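Local coordinates for protein trimethylamine-N-oxide reductase (Haemophilus influenzae, PDB 7L5I) that probably reduces S- or N-oxide substrates such as trimethylamine N-oxide at a molybdenum centre carried by two guanosine-dinucleotide pterin cofactors, at residues A[182-190]-A[624-632]; A[430-439]-A[451-459]. All coordinates share one frame; numbering follows the deposited sequence.

Interaction 1. Residues A[182-190]-A[624-632]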
# COMPACT_ATOMS: atom_id res chain seq x y z
N ILE A 182 -7.08 -7.38 -13.11
CA ILE A 182 -7.43 -8.72 -13.58
C ILE A 182 -8.69 -9.25 -12.88
O ILE A 182 -9.49 -9.96 -13.51
CB ILE A 182 -6.20 -9.66 -13.44
CG1 ILE A 182 -6.48 -11.03 -14.05
CG2 ILE A 182 -5.76 -9.85 -12.01
CD1 ILE A 182 -6.86 -11.01 -15.51
N MET A 183 -8.91 -8.92 -11.61
CA MET A 183 -10.07 -9.50 -10.92
C MET A 183 -11.40 -9.10 -11.55
O MET A 183 -12.29 -9.96 -11.63
CB MET A 183 -10.02 -9.15 -9.43
CG MET A 183 -8.98 -9.97 -8.66
SD MET A 183 -9.19 -11.78 -8.67
CE MET A 183 -7.99 -12.35 -9.87
N PRO A 184 -11.61 -7.87 -12.03
CA PRO A 184 -12.87 -7.61 -12.75
C PRO A 184 -13.09 -8.52 -13.95
O PRO A 184 -14.25 -8.85 -14.24
CB PRO A 184 -12.74 -6.14 -13.15
CG PRO A 184 -11.92 -5.54 -12.03
CD PRO A 184 -10.89 -6.63 -11.71
N HIS A 185 -12.04 -8.92 -14.67
CA HIS A 185 -12.19 -9.84 -15.79
C HIS A 185 -12.48 -11.27 -15.34
O HIS A 185 -13.06 -12.06 -16.09
CB HIS A 185 -10.90 -9.87 -16.65
CG HIS A 185 -10.64 -8.61 -17.40
ND1 HIS A 185 -11.50 -8.12 -18.36
CD2 HIS A 185 -9.61 -7.73 -17.34
CE1 HIS A 185 -11.00 -7.01 -18.88
NE2 HIS A 185 -9.85 -6.74 -18.26
N VAL A 186 -12.03 -11.65 -14.14
CA VAL A 186 -12.14 -13.03 -13.68
C VAL A 186 -13.38 -13.24 -12.84
O VAL A 186 -14.03 -14.28 -12.95
CB VAL A 186 -10.86 -13.39 -12.89
CG1 VAL A 186 -10.97 -14.75 -12.29
CG2 VAL A 186 -9.63 -13.24 -13.79
N LEU A 187 -13.70 -12.27 -11.98
CA LEU A 187 -14.79 -12.38 -11.02
C LEU A 187 -15.89 -11.34 -11.20
O LEU A 187 -16.94 -11.49 -10.58
CB LEU A 187 -14.26 -12.24 -9.58
CG LEU A 187 -13.29 -13.35 -9.17
CD1 LEU A 187 -12.66 -13.03 -7.84
CD2 LEU A 187 -13.97 -14.72 -9.12
N GLY A 188 -15.68 -10.32 -12.02
CA GLY A 188 -16.68 -9.29 -12.21
C GLY A 188 -16.75 -8.28 -11.10
O GLY A 188 -17.74 -7.56 -10.99
N THR A 189 -15.71 -8.19 -10.28
CA THR A 189 -15.69 -7.28 -9.14
C THR A 189 -14.23 -7.03 -8.80
O THR A 189 -13.35 -7.81 -9.17
CB THR A 189 -16.47 -7.89 -7.96
OG1 THR A 189 -16.76 -6.88 -6.98
CG2 THR A 189 -15.70 -9.01 -7.30
N ILE A 190 -13.97 -5.93 -8.10
CA ILE A 190 -12.57 -5.59 -7.82
C ILE A 190 -11.95 -6.58 -6.85
O ILE A 190 -10.74 -6.85 -6.91
CB ILE A 190 -12.49 -4.14 -7.30
CG1 ILE A 190 -11.05 -3.65 -7.33
CG2 ILE A 190 -13.04 -4.04 -5.88
CD1 ILE A 190 -10.94 -2.16 -7.02
N LEU A 624 -22.07 -14.13 -11.55
CA LEU A 624 -21.07 -13.09 -11.48
C LEU A 624 -21.18 -12.12 -12.65
O LEU A 624 -21.71 -12.44 -13.72
CB LEU A 624 -19.65 -13.69 -11.48
CG LEU A 624 -19.42 -14.81 -10.48
CD1 LEU A 624 -17.94 -15.20 -10.48
CD2 LEU A 624 -19.89 -14.42 -9.09
N GLY A 625 -20.62 -10.93 -12.47
CA GLY A 625 -20.67 -9.91 -13.51
C GLY A 625 -19.59 -10.08 -14.56
O GLY A 625 -18.85 -9.15 -14.86
N THR A 626 -19.47 -11.29 -15.11
CA THR A 626 -18.45 -11.62 -16.08
C THR A 626 -19.14 -11.99 -17.39
O THR A 626 -20.35 -12.22 -17.39
CB THR A 626 -17.63 -12.81 -15.62
OG1 THR A 626 -18.54 -13.91 -15.47
CG2 THR A 626 -16.93 -12.54 -14.29
N PRO A 627 -18.40 -12.13 -18.49
CA PRO A 627 -19.04 -12.55 -19.76
C PRO A 627 -19.84 -13.84 -19.68
O PRO A 627 -20.87 -13.97 -20.36
CB PRO A 627 -17.84 -12.69 -20.71
CG PRO A 627 -16.86 -11.65 -20.20
CD PRO A 627 -17.02 -11.66 -18.69
N SER A 628 -19.40 -14.80 -18.88
CA SER A 628 -20.08 -16.08 -18.75
C SER A 628 -21.02 -16.17 -17.55
O SER A 628 -21.74 -17.15 -17.41
CB SER A 628 -19.02 -17.18 -18.62
OG SER A 628 -18.30 -16.97 -17.41
N GLY A 629 -21.01 -15.18 -16.67
CA GLY A 629 -21.67 -15.32 -15.39
C GLY A 629 -20.95 -16.20 -14.41
O GLY A 629 -21.46 -16.42 -13.30
N LYS A 630 -19.78 -16.73 -14.77
CA LYS A 630 -19.01 -17.64 -13.96
C LYS A 630 -17.61 -17.09 -13.73
O LYS A 630 -17.22 -16.04 -14.26
CB LYS A 630 -18.97 -19.03 -14.63
CG LYS A 630 -20.35 -19.68 -14.76
CD LYS A 630 -20.29 -21.04 -15.47
CE LYS A 630 -19.89 -20.86 -16.91
NZ LYS A 630 -19.86 -22.19 -17.61
N ILE A 631 -16.84 -17.82 -12.93
CA ILE A 631 -15.42 -17.56 -12.75
C ILE A 631 -14.66 -17.81 -14.05
O ILE A 631 -14.66 -18.93 -14.56
CB ILE A 631 -14.84 -18.43 -11.63
CG1 ILE A 631 -15.58 -18.18 -10.32
CG2 ILE A 631 -13.36 -18.17 -11.47
CD1 ILE A 631 -15.28 -19.23 -9.24
N GLU A 632 -13.94 -16.81 -14.54
CA GLU A 632 -13.30 -16.89 -15.86
C GLU A 632 -11.87 -17.36 -15.69
O GLU A 632 -10.93 -16.57 -15.56
CB GLU A 632 -13.39 -15.55 -16.58
CG GLU A 632 -14.80 -15.05 -16.76
CD GLU A 632 -15.24 -14.99 -18.22
OE1 GLU A 632 -14.50 -14.41 -19.05
OE2 GLU A 632 -16.34 -15.52 -18.53
O HOH W 1 -13.42 -12.03 -18.71
O HOH W 2 -19.75 -10.30 -9.78
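Glu632 N donates to Val186 O (3.0 Å), nearly straight (167°); Ile631 CA adds a longer C-H...O approach to the same oxygen. Two waters extend this polar seam along the carbonyls of His185 and Leu187. One donates both to His185 O and to Glu632 OE1, 2.6 Å from each; the other donates to Leu187 O and accepts from Gly625 N. Within 624-632, a type I turn from Thr626 to Gly629 is braced by Thr626 OG1 donating to Lys630 O (2.8 Å) and by Ser628 OG, which donates to the anti lone pair of Glu632 OE2 and accepts from Lys630 N in an ST turn. With OG1 set between backbone N and carbonyl carbon (chi1 60°) and turned to Lys630 O, methyl CG2 of Thr626 lies against the Leu187-Gly188 peptide, 3.4 Å from Gly188 N. Gly188, with positive phi, turns the chain out of the helix, its CA against Gly625 O. The apolar part is made by Leu187 and Ile631, side by side (CD2 to CG1 4.0 Å), with Leu187 CD2 also meeting Leu624 CD1 and Val186 CG1 near Ile631 CG2. This is structural packing of turn and strand 631-632 on helix 179-187; strand 297-298 pairs in parallel with 631-632, helix 359-372 packs on Val186 and Ile631, and helix 636-641 touches His185.

Interaction 2. Residues A[430-439]-A[451-459]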
# COMPACT_ATOMS: atom_id res chain seq x y z
N ARG A 430 3.34 4.87 -13.91
CA ARG A 430 4.01 5.46 -15.06
C ARG A 430 4.44 6.92 -14.82
O ARG A 430 4.91 7.56 -15.76
CB ARG A 430 3.09 5.39 -16.29
CG ARG A 430 2.64 3.98 -16.69
CD ARG A 430 3.76 3.11 -17.28
NE ARG A 430 4.63 2.59 -16.25
CZ ARG A 430 5.96 2.56 -16.33
NH1 ARG A 430 6.60 3.02 -17.40
NH2 ARG A 430 6.66 2.08 -15.32
N ILE A 431 4.33 7.45 -13.59
CA ILE A 431 4.55 8.88 -13.35
C ILE A 431 5.91 9.36 -13.87
O ILE A 431 6.01 10.43 -14.50
CB ILE A 431 4.38 9.16 -11.84
CG1 ILE A 431 4.63 10.62 -11.53
CG2 ILE A 431 5.32 8.31 -11.01
CD1 ILE A 431 3.69 11.55 -12.26
N ALA A 432 6.99 8.65 -13.58
CA ALA A 432 8.30 9.08 -14.07
C ALA A 432 8.34 9.11 -15.59
O ALA A 432 8.81 10.08 -16.20
CB ALA A 432 9.40 8.17 -13.51
N ASP A 433 7.87 8.04 -16.21
CA ASP A 433 7.76 7.95 -17.66
C ASP A 433 6.97 9.11 -18.24
O ASP A 433 7.35 9.66 -19.28
CB ASP A 433 7.11 6.59 -17.98
CG ASP A 433 7.46 6.03 -19.33
OD1 ASP A 433 8.48 6.42 -19.95
OD2 ASP A 433 6.70 5.12 -19.75
N VAL A 434 5.87 9.49 -17.58
CA VAL A 434 5.03 10.58 -18.06
C VAL A 434 5.77 11.90 -17.97
O VAL A 434 5.76 12.72 -18.91
CB VAL A 434 3.71 10.65 -17.25
CG1 VAL A 434 2.97 11.95 -17.50
CG2 VAL A 434 2.81 9.47 -17.57
N LEU A 435 6.37 12.18 -16.82
CA LEU A 435 7.03 13.46 -16.65
C LEU A 435 8.16 13.63 -17.66
O LEU A 435 8.41 14.75 -18.13
CB LEU A 435 7.57 13.60 -15.23
CG LEU A 435 6.53 13.70 -14.12
CD1 LEU A 435 7.26 13.87 -12.77
CD2 LEU A 435 5.54 14.85 -14.34
N LEU A 436 8.85 12.53 -18.00
CA LEU A 436 9.98 12.59 -18.91
C LEU A 436 9.56 12.60 -20.37
O LEU A 436 10.28 13.17 -21.20
CB LEU A 436 10.90 11.39 -18.69
CG LEU A 436 11.70 11.36 -17.41
CD1 LEU A 436 12.22 9.99 -17.08
CD2 LEU A 436 12.87 12.36 -17.52
N HIS A 437 8.44 11.95 -20.72
CA HIS A 437 8.14 11.59 -22.11
C HIS A 437 6.72 11.95 -22.53
O HIS A 437 5.90 11.08 -22.84
CB HIS A 437 8.37 10.09 -22.31
CG HIS A 437 9.70 9.62 -21.81
ND1 HIS A 437 9.85 8.54 -20.96
CD2 HIS A 437 10.95 10.12 -22.00
CE1 HIS A 437 11.13 8.38 -20.68
NE2 HIS A 437 11.82 9.32 -21.30
N PRO A 438 6.42 13.24 -22.60
CA PRO A 438 5.08 13.62 -23.07
C PRO A 438 4.80 13.10 -24.47
O PRO A 438 5.68 13.08 -25.33
CB PRO A 438 5.10 15.15 -23.03
CG PRO A 438 6.49 15.54 -22.86
CD PRO A 438 7.22 14.40 -22.21
N GLY A 439 3.56 12.68 -24.70
CA GLY A 439 3.13 12.17 -25.99
C GLY A 439 3.34 10.68 -26.21
O GLY A 439 2.78 10.12 -27.16
N TYR A 451 0.40 9.89 -23.03
CA TYR A 451 0.87 10.65 -21.89
C TYR A 451 0.64 12.15 -22.09
O TYR A 451 0.94 12.70 -23.15
CB TYR A 451 2.35 10.42 -21.67
CG TYR A 451 2.75 9.04 -21.18
CD1 TYR A 451 1.81 8.09 -20.83
CD2 TYR A 451 4.09 8.73 -21.03
CE1 TYR A 451 2.22 6.84 -20.35
CE2 TYR A 451 4.49 7.52 -20.56
CZ TYR A 451 3.55 6.56 -20.22
OH TYR A 451 4.00 5.35 -19.75
N PRO A 452 0.19 12.85 -21.06
CA PRO A 452 0.05 14.31 -21.14
C PRO A 452 1.40 15.00 -20.97
O PRO A 452 2.42 14.39 -20.67
CB PRO A 452 -0.90 14.62 -19.98
CG PRO A 452 -0.57 13.58 -18.97
CD PRO A 452 -0.16 12.33 -19.72
N ASP A 453 1.38 16.34 -21.13
CA ASP A 453 2.59 17.17 -21.08
C ASP A 453 2.54 18.02 -19.81
O ASP A 453 1.89 19.07 -19.78
CB ASP A 453 2.67 18.03 -22.34
CG ASP A 453 3.97 18.82 -22.45
OD1 ASP A 453 4.87 18.64 -21.60
OD2 ASP A 453 4.07 19.63 -23.39
N ILE A 454 3.25 17.59 -18.76
CA ILE A 454 3.06 18.11 -17.41
C ILE A 454 4.08 19.21 -17.15
O ILE A 454 5.29 18.98 -17.28
CB ILE A 454 3.18 17.00 -16.34
CG1 ILE A 454 2.12 15.91 -16.53
CG2 ILE A 454 3.13 17.61 -14.93
CD1 ILE A 454 0.69 16.39 -16.51
N LYS A 455 3.59 20.38 -16.73
CA LYS A 455 4.42 21.54 -16.39
C LYS A 455 4.46 21.85 -14.90
O LYS A 455 5.36 22.58 -14.46
CB LYS A 455 3.90 22.79 -17.10
CG LYS A 455 3.74 22.62 -18.60
CD LYS A 455 5.05 22.32 -19.26
CE LYS A 455 4.86 22.07 -20.75
NZ LYS A 455 6.16 21.70 -21.36
N ALA A 456 3.50 21.37 -14.14
CA ALA A 456 3.45 21.63 -12.71
C ALA A 456 3.06 20.35 -11.99
O ALA A 456 2.19 19.61 -12.46
CB ALA A 456 2.45 22.73 -12.40
N VAL A 457 3.71 20.09 -10.86
CA VAL A 457 3.41 18.94 -10.02
C VAL A 457 3.13 19.46 -8.61
O VAL A 457 3.89 20.28 -8.09
CB VAL A 457 4.58 17.94 -9.98
CG1 VAL A 457 4.34 16.87 -8.91
CG2 VAL A 457 4.77 17.31 -11.38
N TYR A 458 2.02 19.02 -8.03
CA TYR A 458 1.67 19.34 -6.65
C TYR A 458 1.43 18.03 -5.92
O TYR A 458 0.58 17.24 -6.33
CB TYR A 458 0.43 20.25 -6.61
CG TYR A 458 0.28 21.10 -5.38
CD1 TYR A 458 0.62 20.63 -4.11
CD2 TYR A 458 -0.20 22.40 -5.47
CE1 TYR A 458 0.48 21.44 -2.98
CE2 TYR A 458 -0.33 23.20 -4.36
CZ TYR A 458 0.01 22.72 -3.12
OH TYR A 458 -0.12 23.55 -2.00
N TRP A 459 2.18 17.78 -4.84
CA TRP A 459 2.01 16.61 -4.00
C TRP A 459 1.62 17.07 -2.60
O TRP A 459 2.22 17.99 -2.06
CB TRP A 459 3.31 15.75 -3.94
CG TRP A 459 3.04 14.31 -4.22
CD1 TRP A 459 2.46 13.40 -3.36
CD2 TRP A 459 3.29 13.60 -5.44
NE1 TRP A 459 2.35 12.18 -3.98
CE2 TRP A 459 2.84 12.27 -5.25
CE3 TRP A 459 3.85 13.94 -6.67
CZ2 TRP A 459 2.95 11.29 -6.25
CZ3 TRP A 459 3.94 12.98 -7.66
CH2 TRP A 459 3.50 11.66 -7.44
O HOH W 3 4.76 15.09 -19.25
O HOH W 4 7.20 17.08 -16.72
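Val434 CG2 sits over one face of the Tyr451 ring, 3.6 Å from its centroid and only 9° off the normal, a CH-pi contact. At the ring edge Tyr451 OH donates to Asp433 OD2 (2.7 Å), coming from above the carboxylate plane; carboxylate and ring stand 81° apart. Arg430 CD packs on the same hydroxyl oxygen at 3.3 Å. The other methyl of Val434, CG1, anti to the backbone N (chi1 167°), reaches Pro452 CD and Ile454 CG1, while Leu435 CD2 fits against Ile454 CG2 (3.7 Å) and Val457 CG2. Helix 431-436 thus lies against the segment that leads into strand 456-460, an inner parallel strand of a six-stranded mixed sheet; in the chain between them come the short strands 441-444 and 447-450. At the near end of that excursion Gly439 N donates to Tyr451 O (3.0 Å). One water bridges Val434 O, Pro452 O and Ile454 N, and a second links Leu435 O with Ile454 O. Further out, His437 ND1 donates to Asp433 OD1, which also forms a salt bridge with Lys440. Arg430 forms a salt bridge with Asp774 through NH2, and a weaker one with Asp433 OD2 through NH1.

Along the chain both segments of interaction 2 fall between the two halves of interaction 1: 182-190 comes first, then 430-439 and 451-459, and last 624-632. Their centres lie about 33 Å apart and their nearest atoms about 15 Å, without touching. Interaction 1 is a long-range closure, joining helix 179-187 to strand 631-632 of a two-stranded sheet across more than 430 residues; interaction 2 is local, seating a short helix beside a strand of the six-stranded sheet. His185 bonds to Asn445, which lies in the chain between the two segments of interaction 2. The Trp459 side chain of interaction 2 lies about 6 Å from a bound pterin guanosine dinucleotide, placing that contact near the cofactor-binding core.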